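PDB 6CPU: phosphodiesterase from Candida albicans, which is a largely helical metalloprotein of the 3'5'-cyclic nucleotide phosphodiesterase family (HD superfamily) that carries a zinc and a magnesium ion. Local coordinates for residues A[46-52]-A[98-104]; A[127-132]-A[486-490]; A[207-213]-A[312-318]. One frame throughout, in Å; residues are numbered along the deposited sequence.

Interaction 1 (A[46-52]-A[98-104]); sequences IVIIFPT and LNILMIQ
Ile100 meets two isoleucines at once, Ile46 and Ile48, and can be followed outward atom by atom. Its CB lies near the carbonyl oxygen of Ile46. There the side chain forks: CG1 runs against Ile46, 4.0 Å from CB of that residue, whereas CG2, set opposite the backbone N by the torsion that turns CG1 away from the carbonyl carbon (chi1 -69°), takes the other side and reaches CD1 of Ile48 at 3.7 Å. The tip, CD1, ends near the same Ile48 methyl. Beneath these side chains the backbones pair as adjacent parallel strands, 46-49 and 100-103, in register from Ile46 with Ile100 to Ile49 with Ile103. Strand 100-103 lies at one border of a four-stranded parallel sheet, and strand 46-49 bonds on its other side to strand 2-6; helix 84-94 joins the two strands in a beta-alpha-beta crossover. Five N-H...O bonds run the length of the pair, among them Leu101 N to Ile46 O at 2.8 Å and Ile103 N to Ile48 O at 2.9 Å. The Ile100 face is extended by Met102, whose sulfur SD makes a Met-aromatic contact with the Phe50 ring, 3.7 Å from CE2 and oblique to the ring, while its CG lies in plane at the ring edge. On the reverse face, beside helix 110-124, Ile103 sets CG1 between its backbone N and carbonyl carbon (chi1 71°). That choice brings its CD1 alongside Ile49 CG1 at 3.9 Å and within 4.1 Å of Val47 CG1.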
loop_
_atom_site.group_PDB
_atom_site.type_symbol
_atom_site.label_atom_id
_atom_site.label_comp_id
_atom_site.label_asym_id
_atom_site.label_seq_id
_atom_site.Cartn_x
_atom_site.Cartn_y
_atom_site.Cartn_z
ATOM N N ILE A 46 4.351 19.394 11.155
ATOM C CA ILE A 46 3.677 20.364 10.317
ATOM C C ILE A 46 2.672 21.117 11.179
ATOM O O ILE A 46 1.856 20.503 11.884
ATOM C CB ILE A 46 2.977 19.702 9.123
ATOM C CG1 ILE A 46 4.019 19.100 8.173
ATOM C CG2 ILE A 46 2.071 20.706 8.391
ATOM C CD1 ILE A 46 3.424 18.232 7.092
ATOM N N VAL A 47 2.736 22.445 11.127
ATOM C CA VAL A 47 1.778 23.303 11.843
ATOM C C VAL A 47 0.876 23.972 10.819
ATOM O O VAL A 47 1.371 24.589 9.870
ATOM C CB VAL A 47 2.481 24.395 12.686
ATOM C CG1 VAL A 47 1.453 25.306 13.346
ATOM C CG2 VAL A 47 3.398 23.772 13.726
ATOM N N ILE A 48 -0.436 23.819 10.976
ATOM C CA ILE A 48 -1.401 24.508 10.113
ATOM C C ILE A 48 -2.096 25.613 10.911
ATOM O O ILE A 48 -2.669 25.355 11.957
ATOM C CB ILE A 48 -2.431 23.550 9.493
ATOM C CG1 ILE A 48 -1.717 22.445 8.703
ATOM C CG2 ILE A 48 -3.376 24.301 8.562
ATOM C CD1 ILE A 48 -2.652 21.425 8.089
ATOM N N ILE A 49 -2.034 26.838 10.388
ATOM C CA ILE A 49 -2.641 28.008 11.037
ATOM C C ILE A 49 -3.912 28.374 10.290
ATOM O O ILE A 49 -3.867 28.769 9.122
ATOM C CB ILE A 49 -1.675 29.212 11.077
ATOM C CG1 ILE A 49 -0.297 28.770 11.578
ATOM C CG2 ILE A 49 -2.225 30.310 11.994
ATOM C CD1 ILE A 49 0.753 29.866 11.570
ATOM N N PHE A 50 -5.042 28.198 10.969
ATOM C CA PHE A 50 -6.355 28.601 10.467
ATOM C C PHE A 50 -6.734 29.980 11.011
ATOM O O PHE A 50 -6.137 30.447 11.984
ATOM C CB PHE A 50 -7.427 27.603 10.910
ATOM C CG PHE A 50 -7.313 26.265 10.260
ATOM C CD1 PHE A 50 -7.907 26.029 9.029
ATOM C CD2 PHE A 50 -6.613 25.236 10.875
ATOM C CE1 PHE A 50 -7.813 24.788 8.418
ATOM C CE2 PHE A 50 -6.517 23.992 10.269
ATOM C CZ PHE A 50 -7.122 23.769 9.043
ATOM N N PRO A 51 -7.730 30.636 10.386
ATOM C CA PRO A 51 -8.293 31.878 10.949
ATOM C C PRO A 51 -9.006 31.627 12.275
ATOM O O PRO A 51 -9.592 30.554 12.460
ATOM C CB PRO A 51 -9.309 32.332 9.891
ATOM C CG PRO A 51 -9.028 31.538 8.667
ATOM C CD PRO A 51 -8.339 30.279 9.091
ATOM N N THR A 52 -8.974 32.608 13.179
ATOM C CA THR A 52 -9.636 32.473 14.485
ATOM C C THR A 52 -11.151 32.367 14.320
ATOM O O THR A 52 -11.711 32.780 13.303
ATOM C CB THR A 52 -9.330 33.653 15.434
ATOM O OG1 THR A 52 -9.779 34.879 14.841
ATOM C CG2 THR A 52 -7.833 33.745 15.748
ATOM N N LEU A 98 0.546 12.734 8.427
ATOM C CA LEU A 98 1.507 13.832 8.280
ATOM C C LEU A 98 1.957 14.597 9.540
ATOM O O LEU A 98 2.583 15.654 9.408
ATOM C CB LEU A 98 0.963 14.841 7.252
ATOM C CG LEU A 98 0.826 14.318 5.825
ATOM C CD1 LEU A 98 0.273 15.413 4.922
ATOM C CD2 LEU A 98 2.164 13.824 5.297
ATOM N N ASN A 99 1.649 14.104 10.730
ATOM C CA ASN A 99 2.153 14.708 11.997
ATOM C C ASN A 99 1.811 16.189 12.117
ATOM O O ASN A 99 2.699 17.027 12.271
ATOM C CB ASN A 99 3.658 14.523 12.120
ATOM C CG ASN A 99 4.081 13.120 11.802
ATOM O OD1 ASN A 99 3.709 12.179 12.515
ATOM N ND2 ASN A 99 4.834 12.957 10.708
ATOM N N ILE A 100 0.518 16.490 12.008
ATOM C CA ILE A 100 0.046 17.876 11.940
ATOM C C ILE A 100 -0.462 18.363 13.299
ATOM O O ILE A 100 -1.204 17.645 13.978
ATOM C CB ILE A 100 -1.073 18.024 10.892
ATOM C CG1 ILE A 100 -0.510 17.853 9.476
ATOM C CG2 ILE A 100 -1.775 19.367 11.033
ATOM C CD1 ILE A 100 -1.544 17.577 8.406
ATOM N N LEU A 101 -0.051 19.573 13.678
ATOM C CA LEU A 101 -0.678 20.353 14.756
ATOM C C LEU A 101 -1.458 21.514 14.141
ATOM O O LEU A 101 -0.895 22.285 13.361
ATOM C CB LEU A 101 0.383 20.930 15.677
ATOM C CG LEU A 101 -0.145 21.716 16.876
ATOM C CD1 LEU A 101 -1.061 20.841 17.723
ATOM C CD2 LEU A 101 1.012 22.230 17.698
ATOM N N MET A 102 -2.735 21.629 14.481
ATOM C CA MET A 102 -3.586 22.708 13.981
ATOM C C MET A 102 -3.759 23.767 15.062
ATOM O O MET A 102 -4.074 23.437 16.207
ATOM C CB MET A 102 -4.958 22.170 13.582
ATOM C CG MET A 102 -4.938 21.276 12.357
ATOM S SD MET A 102 -6.564 20.660 11.882
ATOM C CE MET A 102 -6.810 19.342 13.054
ATOM N N ILE A 103 -3.560 25.031 14.697
ATOM C CA ILE A 103 -3.844 26.148 15.601
ATOM C C ILE A 103 -4.748 27.171 14.922
ATOM O O ILE A 103 -4.823 27.230 13.698
ATOM C CB ILE A 103 -2.552 26.847 16.099
ATOM C CG1 ILE A 103 -1.867 27.634 14.984
ATOM C CG2 ILE A 103 -1.581 25.836 16.692
ATOM C CD1 ILE A 103 -0.520 28.200 15.386
ATOM N N GLN A 104 -5.448 27.972 15.721
ATOM C CA GLN A 104 -6.156 29.136 15.180
ATOM C C GLN A 104 -5.914 30.383 16.031
ATOM O O GLN A 104 -6.166 30.394 17.236
ATOM C CB GLN A 104 -7.654 28.862 14.990
ATOM C CG GLN A 104 -8.258 27.781 15.865
ATOM C CD GLN A 104 -9.772 27.739 15.753
ATOM O OE1 GLN A 104 -10.359 28.371 14.874
ATOM N NE2 GLN A 104 -10.415 26.997 16.647
#

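Interaction 2 (A[127-132]-A[486-490])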
loop_
_atom_site.group_PDB
_atom_site.type_symbol
_atom_site.label_atom_id
_atom_site.label_comp_id
_atom_site.label_asym_id
_atom_site.label_seq_id
_atom_site.Cartn_x
_atom_site.Cartn_y
_atom_site.Cartn_z
ATOM N N ARG A 127 14.402 7.490 11.182
ATOM C CA ARG A 127 13.562 6.386 10.714
ATOM C C ARG A 127 13.298 5.336 11.774
ATOM O O ARG A 127 12.180 4.833 11.904
ATOM C CB ARG A 127 14.214 5.750 9.477
ATOM C CG ARG A 127 13.664 4.412 9.017
ATOM C CD ARG A 127 12.274 4.495 8.400
ATOM N NE ARG A 127 11.748 3.162 8.149
ATOM C CZ ARG A 127 10.500 2.881 7.778
ATOM N NH1 ARG A 127 9.608 3.847 7.571
ATOM N NH2 ARG A 127 10.145 1.624 7.603
ATOM N N ILE A 128 14.321 5.004 12.555
ATOM C CA ILE A 128 14.165 3.965 13.552
ATOM C C ILE A 128 13.303 4.476 14.697
ATOM O O ILE A 128 12.469 3.734 15.213
ATOM C CB ILE A 128 15.537 3.445 14.066
ATOM C CG1 ILE A 128 16.406 2.989 12.882
ATOM C CG2 ILE A 128 15.349 2.317 15.060
ATOM C CD1 ILE A 128 15.880 1.836 12.062
ATOM N N SER A 129 13.480 5.740 15.072
ATOM C CA SER A 129 12.593 6.398 16.040
ATOM C C SER A 129 11.129 6.364 15.551
ATOM O O SER A 129 10.208 6.077 16.327
ATOM C CB SER A 129 13.024 7.845 16.243
ATOM O OG SER A 129 12.291 8.500 17.263
ATOM N N ARG A 130 10.939 6.682 14.279
ATOM C CA ARG A 130 9.583 6.747 13.693
ATOM C C ARG A 130 8.857 5.402 13.758
ATOM O O ARG A 130 7.677 5.333 14.128
ATOM C CB ARG A 130 9.630 7.233 12.258
ATOM C CG ARG A 130 9.923 8.708 12.096
ATOM C CD ARG A 130 9.632 9.211 10.690
ATOM N NE ARG A 130 10.428 8.589 9.635
ATOM C CZ ARG A 130 11.668 8.937 9.294
ATOM N NH1 ARG A 130 12.329 9.883 9.953
ATOM N NH2 ARG A 130 12.257 8.298 8.284
ATOM N N VAL A 131 9.555 4.328 13.406
ATOM C CA VAL A 131 8.973 2.996 13.428
ATOM C C VAL A 131 8.632 2.604 14.871
ATOM O O VAL A 131 7.592 2.013 15.122
ATOM C CB VAL A 131 9.892 1.952 12.744
ATOM C CG1 VAL A 131 9.312 0.552 12.876
ATOM C CG2 VAL A 131 10.124 2.305 11.275
ATOM N N GLY A 132 9.512 2.925 15.812
ATOM C CA GLY A 132 9.226 2.671 17.222
ATOM C C GLY A 132 7.980 3.410 17.709
ATOM O O GLY A 132 7.202 2.855 18.492
ATOM N N GLU A 486 16.729 -2.587 8.949
ATOM C CA GLU A 486 16.111 -1.594 9.826
ATOM C C GLU A 486 15.432 -2.262 11.026
ATOM O O GLU A 486 15.526 -1.760 12.144
ATOM C CB GLU A 486 15.114 -0.726 9.048
ATOM C CG GLU A 486 15.764 0.195 8.007
ATOM C CD GLU A 486 14.757 1.148 7.350
ATOM O OE1 GLU A 486 13.556 1.025 7.686
ATOM O OE2 GLU A 486 15.162 2.015 6.532
ATOM N N VAL A 487 14.755 -3.381 10.802
ATOM C CA VAL A 487 14.118 -4.102 11.911
ATOM C C VAL A 487 15.180 -4.605 12.903
ATOM O O VAL A 487 15.011 -4.497 14.121
ATOM C CB VAL A 487 13.222 -5.252 11.415
ATOM C CG1 VAL A 487 12.658 -6.054 12.581
ATOM C CG2 VAL A 487 12.066 -4.694 10.586
ATOM N N GLU A 488 16.303 -5.102 12.383
ATOM C CA GLU A 488 17.411 -5.519 13.257
ATOM C C GLU A 488 17.951 -4.350 14.080
ATOM O O GLU A 488 18.262 -4.509 15.253
ATOM C CB GLU A 488 18.532 -6.170 12.430
ATOM C CG GLU A 488 18.170 -7.529 11.865
ATOM C CD GLU A 488 17.770 -8.525 12.937
ATOM O OE1 GLU A 488 18.445 -8.558 13.986
ATOM O OE2 GLU A 488 16.776 -9.268 12.749
ATOM N N LEU A 489 18.029 -3.164 13.482
ATOM C CA LEU A 489 18.527 -1.990 14.176
ATOM C C LEU A 489 17.525 -1.524 15.253
ATOM O O LEU A 489 17.916 -1.121 16.341
ATOM C CB LEU A 489 18.808 -0.888 13.159
ATOM C CG LEU A 489 19.691 0.291 13.501
ATOM C CD1 LEU A 489 21.025 -0.145 14.108
ATOM C CD2 LEU A 489 19.929 1.081 12.219
ATOM N N LEU A 490 16.232 -1.587 14.943
ATOM C CA LEU A 490 15.208 -1.248 15.935
ATOM C C LEU A 490 15.255 -2.183 17.145
ATOM O O LEU A 490 15.198 -1.725 18.274
ATOM C CB LEU A 490 13.830 -1.302 15.297
ATOM C CG LEU A 490 12.660 -1.018 16.240
ATOM C CD1 LEU A 490 12.811 0.312 16.943
ATOM C CD2 LEU A 490 11.369 -1.090 15.429
HETATM O O HOH W 1 11.551 -0.534 8.663
#
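Arg127 opens the first helix with a salt bridge to Glu486: NE donates to OE1 at 2.8 Å, the N-H...O angle being 155°. The oxygen is approached on its syn side, though 31° out of the carboxylate plane, and the guanidinium and carboxylate planes are well turned from one another. A water doubles the link, accepting from Arg127 NH2 and donating to Glu486 OE1 at 2.7 Å. A bend at chi2 folds the arginine back over its own helix, where CG2 of Val131 lies over the centre of one guanidinium face. Asp41 and Asn271 take further N-H groups of Arg127, and Tyr508 bonds to Glu486 OE2, which leaves the buried pair tied on several sides. Ile128 follows, lying against Glu486, Leu489 and Leu490. Its CD1 touches Glu486 O at 3.6 Å; the side chain crosses that of Leu489 at about a right angle, CG1 meeting CD2, and runs past Leu490 in the opposite direction, CG2 meeting CD1 at 3.7 Å. The two segments cross steeply at -76°, their axes 9.9 Å apart, so that helix 127-135 is packed across helix 470-495 of the all-helical phosphodiesterase domain. One turn after Arg127, Val131 presses CG1 against Leu490 CD2 at 3.7 Å. Gly132 brings its CA to 4.3 Å from Leu490 CD1, placing the leucine's two methyls against successive residues of the first helix.

Interaction 3 (A[207-213]-A[312-318]); sequences RLSQLCY and EVHDKHT. Unlike the reference sequence in segment 312-318: Lys316 (reference Thr).
An Asx turn in the irregular segment 312-318 is the element that meets helix 205-216 here: Asp315 OD1 accepts from the backbone N of His317, two residues on. This segment, from the connection between helices 276-292 and 336-348, lies along one side of the helix, with Ser209 and Tyr213, a turn apart, reaching it. Ser209 OG takes the N-H of Asp315 at 2.8 Å in a nearly straight bond (176°). It also donates to a water that in turn donates to Asp315 OD1 and His317 O. Tyr213 grips the other carboxylate oxygen, its OH donating to Asp315 OD2 at a short 2.5 Å. The hydroxyl comes from above the carboxylate plane, and ring and carboxylate are turned 70° apart. Over one face of the same ring sits Val313, its CG1 3.5 Å from the Tyr213 centroid and almost on the ring normal, a CH-pi contact. The torsion that holds Asp315 CG between its backbone N and carbonyl carbon (chi1 61°) places OD2 at the Tyr213 hydroxyl and OD1 at the water shared with Ser209. Beside Ser209, Gln210 lies with CG 3.8 Å from His314 CB, while its OE1 receives Arg207 NH1 and its NE2 shares a water with Glu312 O and His314 ND1. Arg207, also bridged to Asp229, reaches Glu312 through another water, for its NH1 stays 4.2 Å from OE1 of that glutamate. At the other end Leu208 CB meets Thr318 CG2 at 4.0 Å. With its carboxylate receiving the Tyr213 hydroxyl, the His317 N-H and a water, Asp315 would probably have its negative charge stabilised, consistent with a low pKa; directional polar bonds hold the segment to the helix, together with a CH-pi contact and some aliphatic packing.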
loop_
_atom_site.group_PDB
_atom_site.type_symbol
_atom_site.label_atom_id
_atom_site.label_comp_id
_atom_site.label_asym_id
_atom_site.label_seq_id
_atom_site.Cartn_x
_atom_site.Cartn_y
_atom_site.Cartn_z
ATOM N N ARG A 207 3.777 9.699 -21.217
ATOM C CA ARG A 207 3.946 8.994 -19.930
ATOM C C ARG A 207 2.790 8.056 -19.630
ATOM O O ARG A 207 3.012 6.913 -19.250
ATOM C CB ARG A 207 4.143 9.966 -18.752
ATOM C CG ARG A 207 4.663 9.296 -17.470
ATOM C CD ARG A 207 5.920 8.479 -17.735
ATOM N NE ARG A 207 6.457 7.806 -16.555
ATOM C CZ ARG A 207 7.264 6.745 -16.600
ATOM N NH1 ARG A 207 7.639 6.221 -17.768
ATOM N NH2 ARG A 207 7.706 6.195 -15.474
ATOM N N LEU A 208 1.553 8.535 -19.780
ATOM C CA LEU A 208 0.390 7.690 -19.499
ATOM C C LEU A 208 0.368 6.445 -20.389
ATOM O O LEU A 208 0.009 5.347 -19.932
ATOM C CB LEU A 208 -0.920 8.484 -19.634
ATOM C CG LEU A 208 -1.044 9.720 -18.737
ATOM C CD1 LEU A 208 -2.437 10.318 -18.871
ATOM C CD2 LEU A 208 -0.706 9.438 -17.278
ATOM N N SER A 209 0.766 6.607 -21.652
ATOM C CA SER A 209 0.883 5.469 -22.561
ATOM C C SER A 209 1.977 4.502 -22.095
ATOM O O SER A 209 1.767 3.305 -22.090
ATOM C CB SER A 209 1.142 5.923 -23.999
ATOM O OG SER A 209 1.262 4.782 -24.842
ATOM N N GLN A 210 3.119 5.027 -21.672
ATOM C CA GLN A 210 4.200 4.178 -21.169
ATOM C C GLN A 210 3.727 3.342 -19.981
ATOM O O GLN A 210 4.084 2.172 -19.851
ATOM C CB GLN A 210 5.414 5.006 -20.767
ATOM C CG GLN A 210 6.153 5.608 -21.946
ATOM C CD GLN A 210 7.263 6.549 -21.544
ATOM O OE1 GLN A 210 7.231 7.171 -20.480
ATOM N NE2 GLN A 210 8.260 6.669 -22.411
ATOM N N LEU A 211 2.914 3.945 -19.117
ATOM C CA LEU A 211 2.416 3.235 -17.940
ATOM C C LEU A 211 1.465 2.105 -18.321
ATOM O O LEU A 211 1.465 1.057 -17.671
ATOM C CB LEU A 211 1.787 4.213 -16.934
ATOM C CG LEU A 211 2.788 5.225 -16.349
ATOM C CD1 LEU A 211 2.112 6.192 -15.378
ATOM C CD2 LEU A 211 3.999 4.570 -15.684
ATOM N N CYS A 212 0.687 2.288 -19.392
ATOM C CA CYS A 212 -0.152 1.214 -19.922
ATOM C C CYS A 212 0.697 -0.009 -20.253
ATOM O O CYS A 212 0.390 -1.114 -19.811
ATOM C CB CYS A 212 -0.900 1.671 -21.170
ATOM S SG CYS A 212 -2.177 2.910 -20.908
ATOM N N TYR A 213 1.772 0.203 -21.008
ATOM C CA TYR A 213 2.690 -0.886 -21.386
ATOM C C TYR A 213 3.476 -1.452 -20.212
ATOM O O TYR A 213 3.730 -2.654 -20.187
ATOM C CB TYR A 213 3.647 -0.469 -22.510
ATOM C CG TYR A 213 2.958 -0.424 -23.848
ATOM C CD1 TYR A 213 2.403 0.763 -24.334
ATOM C CD2 TYR A 213 2.816 -1.580 -24.611
ATOM C CE1 TYR A 213 1.741 0.795 -25.548
ATOM C CE2 TYR A 213 2.155 -1.557 -25.824
ATOM C CZ TYR A 213 1.630 -0.368 -26.293
ATOM O OH TYR A 213 0.970 -0.349 -27.505
ATOM N N GLU A 312 10.554 0.018 -22.628
ATOM C CA GLU A 312 9.763 1.241 -22.543
ATOM C C GLU A 312 9.078 1.546 -23.878
ATOM O O GLU A 312 9.677 2.134 -24.786
ATOM C CB GLU A 312 10.650 2.407 -22.105
ATOM C CG GLU A 312 9.922 3.734 -21.939
ATOM C CD GLU A 312 10.780 4.785 -21.258
ATOM O OE1 GLU A 312 10.835 4.787 -20.011
ATOM O OE2 GLU A 312 11.397 5.616 -21.963
ATOM N N VAL A 313 7.807 1.156 -23.963
ATOM C CA VAL A 313 7.010 1.261 -25.177
ATOM C C VAL A 313 5.894 2.268 -24.974
ATOM O O VAL A 313 5.383 2.411 -23.863
ATOM C CB VAL A 313 6.386 -0.107 -25.503
ATOM C CG1 VAL A 313 5.404 -0.025 -26.669
ATOM C CG2 VAL A 313 7.484 -1.114 -25.761
ATOM N N HIS A 314 5.522 2.974 -26.038
ATOM C CA HIS A 314 4.299 3.774 -26.016
ATOM C C HIS A 314 3.665 3.943 -27.388
ATOM O O HIS A 314 4.301 3.687 -28.417
ATOM C CB HIS A 314 4.533 5.135 -25.348
ATOM C CG HIS A 314 5.180 6.162 -26.221
ATOM N ND1 HIS A 314 6.539 6.386 -26.224
ATOM C CD2 HIS A 314 4.649 7.064 -27.081
ATOM C CE1 HIS A 314 6.820 7.369 -27.059
ATOM N NE2 HIS A 314 5.692 7.795 -27.594
ATOM N N ASP A 315 2.399 4.357 -27.368
ATOM C CA ASP A 315 1.617 4.632 -28.573
ATOM C C ASP A 315 0.622 5.763 -28.257
ATOM O O ASP A 315 0.901 6.582 -27.377
ATOM C CB ASP A 315 0.932 3.354 -29.059
ATOM C CG ASP A 315 -0.031 2.774 -28.045
ATOM O OD1 ASP A 315 -0.386 3.467 -27.062
ATOM O OD2 ASP A 315 -0.440 1.610 -28.231
ATOM N N LYS A 316 -0.515 5.834 -28.961
ATOM C CA LYS A 316 -1.447 6.960 -28.767
ATOM C C LYS A 316 -2.491 6.757 -27.659
ATOM O O LYS A 316 -3.224 7.682 -27.340
ATOM C CB LYS A 316 -2.152 7.344 -30.086
ATOM C CG LYS A 316 -3.117 6.309 -30.661
ATOM C CD LYS A 316 -4.088 6.966 -31.644
ATOM C CE LYS A 316 -4.677 5.978 -32.640
ATOM N NZ LYS A 316 -5.417 4.867 -31.981
ATOM N N HIS A 317 -2.554 5.565 -27.071
ATOM C CA HIS A 317 -3.590 5.261 -26.081
ATOM C C HIS A 317 -3.106 5.611 -24.671
ATOM O O HIS A 317 -1.945 5.378 -24.355
ATOM C CB HIS A 317 -3.959 3.788 -26.145
ATOM C CG HIS A 317 -4.396 3.335 -27.501
ATOM N ND1 HIS A 317 -5.599 3.712 -28.054
ATOM C CD2 HIS A 317 -3.794 2.540 -28.414
ATOM C CE1 HIS A 317 -5.721 3.166 -29.249
ATOM N NE2 HIS A 317 -4.637 2.456 -29.495
ATOM N N THR A 318 -3.990 6.176 -23.847
ATOM C CA THR A 318 -3.655 6.500 -22.447
ATOM C C THR A 318 -4.355 5.594 -21.430
ATOM O O THR A 318 -4.111 5.723 -20.228
ATOM C CB THR A 318 -3.989 7.969 -22.096
ATOM O OG1 THR A 318 -5.374 8.230 -22.367
ATOM C CG2 THR A 318 -3.114 8.916 -22.897
HETATM O O HOH W 2 9.386 3.802 -18.125
HETATM O O HOH W 3 -0.857 2.803 -24.525
HETATM O O HOH W 4 8.639 4.962 -24.949
HETATM O O HOH W 5 6.462 1.585 -21.158
#

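How the interactions relate
The three contacts share no helix or strand, and none touches another. Interaction 2 is the buried one, interaction 1 is partly buried in the small parallel sheet, and interaction 3 lies at the surface. The chemistry follows: backbone hydrogen bonds with mostly branched aliphatic side chains on both faces in interaction 1, apolar packing beside an enclosed, water-assisted salt bridge in interaction 2, and direct side-chain hydrogen bonds, an Asx turn and four bridging waters in interaction 3. Interactions 1 and 2 approach to about 6 Å between nearest atoms, whereas interaction 3 lies on the opposite side of the chain's centre from interaction 2, their centres about 39 Å apart.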